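PDB 3IQ0: putative Ribokinase II from Escherichia coli O6, which probably phosphorylates ribose or a related carbohydrate at the expense of ATP, as a kinase of the pfkB family. Local coordinates for residues I42-V47 with V52-I57; I70-A75 with P296-S301; K5-G10 with E125-D130. One frame throughout, in Å; residues are numbered along the deposited sequence.

Contacts 1 and 3 share the large mixed sheet, and contact 2 lies beside contact 1. Contact 3 sets strand 5-9 against 125-130, and contact 1 sets helix 39-49 against strand 54-61; the two strands are parallel neighbours in the sheet, and the centres of contacts 1 and 3 lie about 10 Å apart. Contact 2 joins helix 64-75, which follows strand 54-61, to 296-301; its centre is about 9 Å from that of contact 1 and 19 Å from that of contact 3. Contact 1 is nested in the loop closed by contact 3, whereas contacts 2 and 3 alternate along the chain. Contact 2 thus brings a late loop back to helix 64-75, and a long, weak Asp45-Arg72 ion pair ties it to contact 1.

Contact 1: residues I42-V47 with V52-I57; sequences IFIDQV and VPCGII
With chi1 at -145°, well off a staggered position, and chi2 near +60°, Ile44 bends its terminal CD1 across to strand 54-57. There CD1 lies 3.7 Å from Cys54 CB and 3.5 Å from Gly55 O, so the methyl rests on backbone as much as on side chain. The other branch of the same residue works separately: Ile44 CG2 meets the tip of Ile56, CD1, at 4.3 Å. One turn on, Val47 has CG1 opposite its backbone nitrogen (chi1 171°), and this single methyl serves two residues, coming within 3.8 Å of Val52 CB and 3.9 Å of Cys54 CB. The side chains of Val47 and Val52 cross at a slant, and a weak backbone hydrogen bond of 3.4 Å from Val52 N to Val47 O joins the same two residues. Cys54 tucks its SG back toward the helix, close to Ile44 CG1. All six touching residues are buried.

The segment axes are almost antiparallel, 166° apart with a closest approach of 8.6 Å, as expected where a helix turns straight back into the next strand of an alpha/beta sheet. Helix 39-49 covers strand 54-61 and also reaches Thr8 of strand 5-9 through Ile44, while Phe43 touches Ile267 and Val52 touches Ala268, which places helix 258-271 alongside.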
loop_
_atom_site.group_PDB
_atom_site.type_symbol
_atom_site.label_atom_id
_atom_site.label_comp_id
_atom_site.label_asym_id
_atom_site.label_seq_id
_atom_site.Cartn_x
_atom_site.Cartn_y
_atom_site.Cartn_z
ATOM N N ILE B 42 12.760 -14.037 2.465
ATOM C CA ILE B 42 12.648 -15.423 2.033
ATOM C C ILE B 42 14.031 -16.081 2.071
ATOM O O ILE B 42 14.170 -17.231 2.493
ATOM C CB ILE B 42 12.050 -15.513 0.614
ATOM C CG1 ILE B 42 10.696 -14.801 0.586
ATOM C CG2 ILE B 42 11.883 -16.971 0.216
ATOM C CD1 ILE B 42 10.126 -14.615 -0.795
ATOM N N PHE B 43 15.050 -15.347 1.638
ATOM C CA PHE B 43 16.418 -15.858 1.655
ATOM C C PHE B 43 16.783 -16.263 3.079
ATOM O O PHE B 43 17.197 -17.396 3.336
ATOM C CB PHE B 43 17.406 -14.774 1.192
ATOM C CG PHE B 43 18.863 -15.128 1.412
ATOM C CD1 PHE B 43 19.567 -15.868 0.465
ATOM C CD2 PHE B 43 19.529 -14.714 2.564
ATOM C CE1 PHE B 43 20.913 -16.192 0.656
ATOM C CE2 PHE B 43 20.879 -15.032 2.774
ATOM C CZ PHE B 43 21.570 -15.770 1.817
ATOM N N ILE B 44 16.625 -15.321 4.001
ATOM C CA ILE B 44 16.970 -15.556 5.395
ATOM C C ILE B 44 16.111 -16.622 6.060
ATOM O O ILE B 44 16.575 -17.315 6.963
ATOM C CB ILE B 44 16.907 -14.237 6.211
ATOM C CG1 ILE B 44 17.993 -14.257 7.281
ATOM C CG2 ILE B 44 15.542 -14.051 6.845
ATOM C CD1 ILE B 44 19.385 -14.270 6.706
ATOM N N ASP B 45 14.861 -16.758 5.631
ATOM C CA ASP B 45 14.004 -17.784 6.225
ATOM C C ASP B 45 14.546 -19.162 5.822
ATOM O O ASP B 45 14.522 -20.111 6.617
ATOM C CB ASP B 45 12.562 -17.640 5.750
ATOM C CG ASP B 45 11.594 -18.459 6.582
ATOM O OD1 ASP B 45 11.570 -18.272 7.812
ATOM O OD2 ASP B 45 10.852 -19.277 6.006
ATOM N N GLN B 46 15.049 -19.273 4.598
ATOM C CA GLN B 46 15.588 -20.550 4.145
ATOM C C GLN B 46 16.864 -20.847 4.923
ATOM O O GLN B 46 17.119 -21.990 5.289
ATOM C CB GLN B 46 15.867 -20.524 2.636
ATOM C CG GLN B 46 16.418 -21.838 2.062
ATOM C CD GLN B 46 15.575 -23.042 2.444
ATOM O OE1 GLN B 46 15.816 -23.696 3.470
ATOM N NE2 GLN B 46 14.575 -23.334 1.636
ATOM N N VAL B 47 17.657 -19.813 5.194
ATOM C CA VAL B 47 18.881 -20.010 5.957
ATOM C C VAL B 47 18.577 -20.552 7.348
ATOM O O VAL B 47 19.185 -21.527 7.774
ATOM C CB VAL B 47 19.679 -18.702 6.120
ATOM C CG1 VAL B 47 20.803 -18.910 7.104
ATOM C CG2 VAL B 47 20.230 -18.251 4.771
ATOM N N VAL B 52 21.062 -22.707 10.346
ATOM C CA VAL B 52 22.175 -21.778 10.436
ATOM C C VAL B 52 21.733 -20.471 11.088
ATOM O O VAL B 52 20.823 -19.800 10.606
ATOM C CB VAL B 52 22.759 -21.513 9.020
ATOM C CG1 VAL B 52 23.747 -20.363 9.050
ATOM C CG2 VAL B 52 23.437 -22.783 8.495
ATOM N N PRO B 53 22.355 -20.110 12.221
ATOM C CA PRO B 53 22.005 -18.869 12.920
ATOM C C PRO B 53 22.139 -17.680 11.982
ATOM O O PRO B 53 23.132 -17.564 11.258
ATOM C CB PRO B 53 22.993 -18.823 14.092
ATOM C CG PRO B 53 24.066 -19.807 13.723
ATOM C CD PRO B 53 23.345 -20.883 12.987
ATOM N N CYS B 54 21.135 -16.805 11.999
ATOM C CA CYS B 54 21.121 -15.650 11.100
ATOM C C CYS B 54 20.272 -14.496 11.625
ATOM O O CYS B 54 19.571 -14.631 12.630
ATOM C CB CYS B 54 20.570 -16.092 9.754
ATOM S SG CYS B 54 18.964 -16.919 9.946
ATOM N N GLY B 55 20.330 -13.367 10.921
ATOM C CA GLY B 55 19.566 -12.196 11.309
ATOM C C GLY B 55 19.245 -11.358 10.087
ATOM O O GLY B 55 19.767 -11.610 9.000
ATOM N N ILE B 56 18.384 -10.361 10.243
ATOM C CA ILE B 56 18.036 -9.517 9.110
ATOM C C ILE B 56 17.828 -8.072 9.536
ATOM O O ILE B 56 17.281 -7.801 10.602
ATOM C CB ILE B 56 16.762 -10.048 8.379
ATOM C CG1 ILE B 56 16.476 -9.196 7.139
ATOM C CG2 ILE B 56 15.571 -10.070 9.327
ATOM C CD1 ILE B 56 15.388 -9.754 6.232
ATOM N N ILE B 57 18.294 -7.148 8.702
ATOM C CA ILE B 57 18.152 -5.718 8.969
ATOM C C ILE B 57 17.115 -5.209 7.986
ATOM O O ILE B 57 17.339 -5.243 6.779
ATOM C CB ILE B 57 19.480 -4.960 8.732
ATOM C CG1 ILE B 57 20.545 -5.442 9.719
ATOM C CG2 ILE B 57 19.262 -3.466 8.893
ATOM C CD1 ILE B 57 21.919 -4.855 9.471
#

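Contact 2: residues I70-A75 with P296-S301; sequences IHRLAA and PMEGTS
The guanidinium of Arg72 has two oxygens of the loop 296-301 at its edge: Met297 O lies near its plane and Glu298 OE1 sits in plane. Glu298 OE2 stands apart from these as an oblique partner. The carboxylate is turned 67° against the guanidinium, and this geometry rules out the flat pairing of two nitrogens with two oxygens. Instead one nitrogen takes both oxygens, Arg72 NH2 lying 2.8 Å from Glu298 OE2 in the salt bridge and 2.9 Å from Glu298 OE1 in a weak, strongly bent hydrogen bond. The second nitrogen, Arg72 NH1, gives a straighter but long and weak bond of 3.5 Å to Met297 O.

Bends at chi2 and chi3 of Arg72 bring the group alongside Met297, a selenomethionine, with the selenium off to one side of NH1. The two chains slide past each other in opposite directions, with Met297 SE 3.9 Å from Arg72 CG and 3.7 Å from Arg72 NH1. Leu73 crosses the same residue at about a right angle, its CD1 4.1 Å from Met297 SE. Asp45 and Asp76 add long, weak ion pairs to NH1, which would be expected to stabilise the positive charge of Arg72.

Arg72, Met297 and Glu298 all touch Pro36 of strand 29-37. The contact therefore lies where the small sheet, which in ribokinase-like kinases forms the lid, joins the alpha/beta body.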
loop_
_atom_site.group_PDB
_atom_site.type_symbol
_atom_site.label_atom_id
_atom_site.label_comp_id
_atom_site.label_asym_id
_atom_site.label_seq_id
_atom_site.Cartn_x
_atom_site.Cartn_y
_atom_site.Cartn_z
ATOM N N ILE B 70 7.476 -10.333 11.235
ATOM C CA ILE B 70 8.321 -10.460 12.418
ATOM C C ILE B 70 8.044 -11.762 13.164
ATOM O O ILE B 70 8.974 -12.415 13.634
ATOM C CB ILE B 70 8.130 -9.279 13.396
ATOM C CG1 ILE B 70 8.762 -8.016 12.810
ATOM C CG2 ILE B 70 8.779 -9.602 14.741
ATOM C CD1 ILE B 70 8.536 -6.768 13.642
ATOM N N HIS B 71 6.771 -12.136 13.267
ATOM C CA HIS B 71 6.379 -13.363 13.956
ATOM C C HIS B 71 6.898 -14.612 13.248
ATOM O O HIS B 71 7.436 -15.524 13.884
ATOM C CB HIS B 71 4.852 -13.448 14.064
ATOM C CG HIS B 71 4.245 -12.417 14.965
ATOM N ND1 HIS B 71 2.889 -12.189 15.020
ATOM C CD2 HIS B 71 4.811 -11.557 15.844
ATOM C CE1 HIS B 71 2.642 -11.227 15.896
ATOM N NE2 HIS B 71 3.790 -10.828 16.408
ATOM N N ARG B 72 6.724 -14.653 11.932
ATOM C CA ARG B 72 7.173 -15.789 11.131
ATOM C C ARG B 72 8.687 -15.964 11.233
ATOM O O ARG B 72 9.170 -17.052 11.517
ATOM C CB ARG B 72 6.777 -15.595 9.663
ATOM C CG ARG B 72 7.531 -16.504 8.697
ATOM C CD ARG B 72 7.195 -17.970 8.921
ATOM N NE ARG B 72 6.070 -18.388 8.095
ATOM C CZ ARG B 72 6.188 -18.945 6.893
ATOM N NH1 ARG B 72 7.386 -19.167 6.367
ATOM N NH2 ARG B 72 5.101 -19.266 6.206
ATOM N N LEU B 73 9.429 -14.892 10.982
ATOM C CA LEU B 73 10.888 -14.939 11.047
ATOM C C LEU B 73 11.398 -15.311 12.437
ATOM O O LEU B 73 12.312 -16.125 12.573
ATOM C CB LEU B 73 11.467 -13.587 10.615
ATOM C CG LEU B 73 11.960 -13.415 9.166
ATOM C CD1 LEU B 73 11.413 -14.488 8.261
ATOM C CD2 LEU B 73 11.589 -12.042 8.672
ATOM N N ALA B 74 10.813 -14.717 13.471
ATOM C CA ALA B 74 11.241 -15.016 14.833
ATOM C C ALA B 74 10.952 -16.473 15.166
ATOM O O ALA B 74 11.802 -17.176 15.713
ATOM C CB ALA B 74 10.527 -14.099 15.821
ATOM N N ALA B 75 9.753 -16.930 14.821
ATOM C CA ALA B 75 9.354 -18.305 15.089
ATOM C C ALA B 75 10.255 -19.297 14.365
ATOM O O ALA B 75 10.501 -20.392 14.866
ATOM C CB ALA B 75 7.894 -18.520 14.676
ATOM N N PRO B 296 5.236 -16.973 -1.662
ATOM C CA PRO B 296 6.650 -16.590 -1.720
ATOM C C PRO B 296 7.585 -17.299 -0.748
ATOM O O PRO B 296 8.668 -17.750 -1.134
ATOM C CB PRO B 296 6.614 -15.079 -1.462
ATOM C CG PRO B 296 5.261 -14.676 -1.942
ATOM C CD PRO B 296 4.398 -15.790 -1.405
HETATM N N MSE B 297 7.170 -17.403 0.506
HETATM C CA MSE B 297 8.007 -18.015 1.536
HETATM C C MSE B 297 7.469 -19.344 2.044
HETATM O O MSE B 297 7.967 -19.886 3.026
HETATM C CB MSE B 297 8.129 -17.038 2.710
HETATM C CG MSE B 297 9.278 -17.313 3.652
HETATM SE SE MSE B 297 9.228 -16.134 5.159
HETATM C CE MSE B 297 9.273 -14.452 4.213
ATOM N N GLU B 298 6.461 -19.879 1.370
ATOM C CA GLU B 298 5.846 -21.123 1.815
ATOM C C GLU B 298 6.507 -22.394 1.292
ATOM O O GLU B 298 6.111 -23.499 1.655
ATOM C CB GLU B 298 4.369 -21.112 1.431
ATOM C CG GLU B 298 3.660 -19.832 1.847
ATOM C CD GLU B 298 3.802 -19.539 3.328
ATOM O OE1 GLU B 298 3.418 -20.398 4.147
ATOM O OE2 GLU B 298 4.304 -18.450 3.677
ATOM N N GLY B 299 7.519 -22.237 0.448
ATOM C CA GLY B 299 8.181 -23.400 -0.108
ATOM C C GLY B 299 9.563 -23.711 0.435
ATOM O O GLY B 299 10.245 -24.572 -0.115
ATOM N N THR B 300 9.982 -23.037 1.505
ATOM C CA THR B 300 11.305 -23.299 2.069
ATOM C C THR B 300 11.352 -24.725 2.615
ATOM O O THR B 300 10.316 -25.287 2.981
ATOM C CB THR B 300 11.658 -22.301 3.190
ATOM O OG1 THR B 300 10.745 -22.454 4.282
ATOM C CG2 THR B 300 11.598 -20.874 2.657
ATOM N N SER B 301 12.551 -25.304 2.661
ATOM C CA SER B 301 12.707 -26.679 3.118
ATOM C C SER B 301 13.754 -26.878 4.209
ATOM O O SER B 301 14.704 -26.097 4.331
ATOM C CB SER B 301 13.086 -27.578 1.939
ATOM O OG SER B 301 12.182 -27.470 0.865
#

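Contact 3: residues K5-G10 with E125-D130; sequences KVFTIG and ENILKD
Phe7 leaves strand 5-9 with its CB toward the loop 125-130, and that atom already touches it, 3.8 Å from Leu128 CD2. The next atom, Phe7 CG, is closer still to the same methyl, at 3.5 Å, and both CD1 and CD2 of the ring also lie close to it. Leu128 CD2 thus stands over one face of the ring, shifted toward the CG side. Its distance to the centroid of the Phe7 ring is 3.9 Å at 24° from the ring normal, which meets the definition of a CH-pi contact. Farther out the partner changes to Ile127: Phe7 CE1 lies 3.7 Å from Ile127 CG2, and at the tip Phe7 CZ comes 3.4 Å from Ile127 O, a carbonyl that approaches obliquely and also nears CE2. A chi1 of -97°, between two staggered positions, sets the ring so that its root serves Leu128 and its far rim Ile127.

This is the packing of an inner strand in the parallel part of the large mixed sheet against the loop that feeds its neighbour. Strand 5-9 lies between 54-61 and 131-137, and the backbone of Phe7 is hydrogen-bonded to the backbone of His133 and His135 in the latter, the order expected in the alpha/beta body of a ribokinase-like kinase. Helix 144-159 backs the loop, since Leu128 also touches Ala153 and Ile156.

At the start of the strand the pairing is by backbone. Lys5 N donates to Asp130 O over 2.9 Å, with a fairly straight N-H...O angle of 158° although the donor is tilted from the carbonyl plane. The charged ends of these two residues do not touch: Lys5 NZ stays 5.0 Å from Asp130 OD2.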
loop_
_atom_site.group_PDB
_atom_site.type_symbol
_atom_site.label_atom_id
_atom_site.label_comp_id
_atom_site.label_asym_id
_atom_site.label_seq_id
_atom_site.Cartn_x
_atom_site.Cartn_y
_atom_site.Cartn_z
ATOM N N LYS B 5 27.163 -15.527 12.582
ATOM C CA LYS B 5 25.845 -15.337 11.984
ATOM C C LYS B 5 25.806 -14.862 10.535
ATOM O O LYS B 5 26.641 -14.073 10.094
ATOM C CB LYS B 5 25.025 -14.349 12.817
ATOM C CG LYS B 5 24.615 -14.843 14.192
ATOM C CD LYS B 5 23.434 -14.035 14.701
ATOM C CE LYS B 5 23.019 -14.456 16.100
ATOM N NZ LYS B 5 24.037 -14.088 17.122
ATOM N N VAL B 6 24.813 -15.350 9.802
ATOM C CA VAL B 6 24.617 -14.950 8.417
ATOM C C VAL B 6 23.575 -13.836 8.468
ATOM O O VAL B 6 22.531 -13.991 9.093
ATOM C CB VAL B 6 24.077 -16.104 7.549
ATOM C CG1 VAL B 6 23.695 -15.579 6.178
ATOM C CG2 VAL B 6 25.127 -17.194 7.408
ATOM N N PHE B 7 23.861 -12.711 7.827
ATOM C CA PHE B 7 22.924 -11.598 7.837
ATOM C C PHE B 7 22.552 -11.177 6.427
ATOM O O PHE B 7 23.281 -11.448 5.471
ATOM C CB PHE B 7 23.539 -10.385 8.544
ATOM C CG PHE B 7 23.139 -10.243 9.981
ATOM C CD1 PHE B 7 22.050 -9.449 10.336
ATOM C CD2 PHE B 7 23.852 -10.893 10.982
ATOM C CE1 PHE B 7 21.683 -9.306 11.672
ATOM C CE2 PHE B 7 23.490 -10.755 12.315
ATOM C CZ PHE B 7 22.408 -9.961 12.662
ATOM N N THR B 8 21.395 -10.537 6.305
ATOM C CA THR B 8 20.967 -9.998 5.031
ATOM C C THR B 8 20.317 -8.668 5.357
ATOM O O THR B 8 20.151 -8.315 6.522
ATOM C CB THR B 8 19.965 -10.895 4.275
ATOM O OG1 THR B 8 19.834 -10.405 2.935
ATOM C CG2 THR B 8 18.603 -10.880 4.933
ATOM N N ILE B 9 19.939 -7.934 4.325
ATOM C CA ILE B 9 19.346 -6.627 4.519
ATOM C C ILE B 9 18.394 -6.363 3.368
ATOM O O ILE B 9 18.571 -6.901 2.278
ATOM C CB ILE B 9 20.471 -5.565 4.531
ATOM C CG1 ILE B 9 19.915 -4.178 4.846
ATOM C CG2 ILE B 9 21.181 -5.563 3.183
ATOM C CD1 ILE B 9 21.014 -3.176 5.172
ATOM N N GLY B 10 17.376 -5.545 3.596
ATOM C CA GLY B 10 16.475 -5.260 2.497
ATOM C C GLY B 10 15.012 -5.095 2.830
ATOM O O GLY B 10 14.637 -4.755 3.951
ATOM N N GLU B 125 26.061 -1.911 14.043
ATOM C CA GLU B 125 27.322 -2.637 13.934
ATOM C C GLU B 125 27.437 -3.494 15.189
ATOM O O GLU B 125 28.205 -4.451 15.239
ATOM C CB GLU B 125 28.518 -1.685 13.817
ATOM C CG GLU B 125 28.901 -0.934 15.076
ATOM C CD GLU B 125 27.770 -0.097 15.638
ATOM O OE1 GLU B 125 27.135 0.650 14.859
ATOM O OE2 GLU B 125 27.522 -0.180 16.862
ATOM N N ASN B 126 26.658 -3.126 16.203
ATOM C CA ASN B 126 26.601 -3.868 17.449
ATOM C C ASN B 126 25.779 -5.102 17.093
ATOM O O ASN B 126 25.830 -6.130 17.768
ATOM C CB ASN B 126 25.874 -3.049 18.521
ATOM C CG ASN B 126 25.433 -3.896 19.708
ATOM O OD1 ASN B 126 26.259 -4.375 20.492
ATOM N ND2 ASN B 126 24.123 -4.082 19.848
ATOM N N ILE B 127 25.017 -4.971 16.011
ATOM C CA ILE B 127 24.163 -6.036 15.507
ATOM C C ILE B 127 24.927 -6.943 14.543
ATOM O O ILE B 127 24.619 -8.127 14.417
ATOM C CB ILE B 127 22.927 -5.445 14.766
ATOM C CG1 ILE B 127 22.001 -4.756 15.763
ATOM C CG2 ILE B 127 22.187 -6.538 14.008
ATOM C CD1 ILE B 127 20.785 -4.112 15.133
ATOM N N LEU B 128 25.926 -6.384 13.869
ATOM C CA LEU B 128 26.713 -7.146 12.906
ATOM C C LEU B 128 28.084 -7.574 13.413
ATOM O O LEU B 128 28.930 -7.998 12.626
ATOM C CB LEU B 128 26.888 -6.331 11.623
ATOM C CG LEU B 128 25.636 -6.093 10.775
ATOM C CD1 LEU B 128 25.907 -4.998 9.748
ATOM C CD2 LEU B 128 25.233 -7.396 10.086
ATOM N N LYS B 129 28.303 -7.472 14.720
ATOM C CA LYS B 129 29.590 -7.841 15.302
ATOM C C LYS B 129 30.047 -9.262 14.986
ATOM O O LYS B 129 31.212 -9.483 14.666
ATOM C CB LYS B 129 29.568 -7.640 16.820
ATOM C CG LYS B 129 29.453 -6.180 17.228
ATOM C CD LYS B 129 29.839 -5.959 18.679
ATOM C CE LYS B 129 29.841 -4.471 19.014
ATOM N NZ LYS B 129 30.361 -4.207 20.383
ATOM N N ASP B 130 29.137 -10.225 15.071
ATOM C CA ASP B 130 29.504 -11.607 14.794
ATOM C C ASP B 130 29.071 -12.058 13.406
ATOM O O ASP B 130 28.952 -13.253 13.143
ATOM C CB ASP B 130 28.911 -12.538 15.854
ATOM C CG ASP B 130 29.362 -12.183 17.266
ATOM O OD1 ASP B 130 30.578 -11.985 17.476
ATOM O OD2 ASP B 130 28.502 -12.111 18.169
#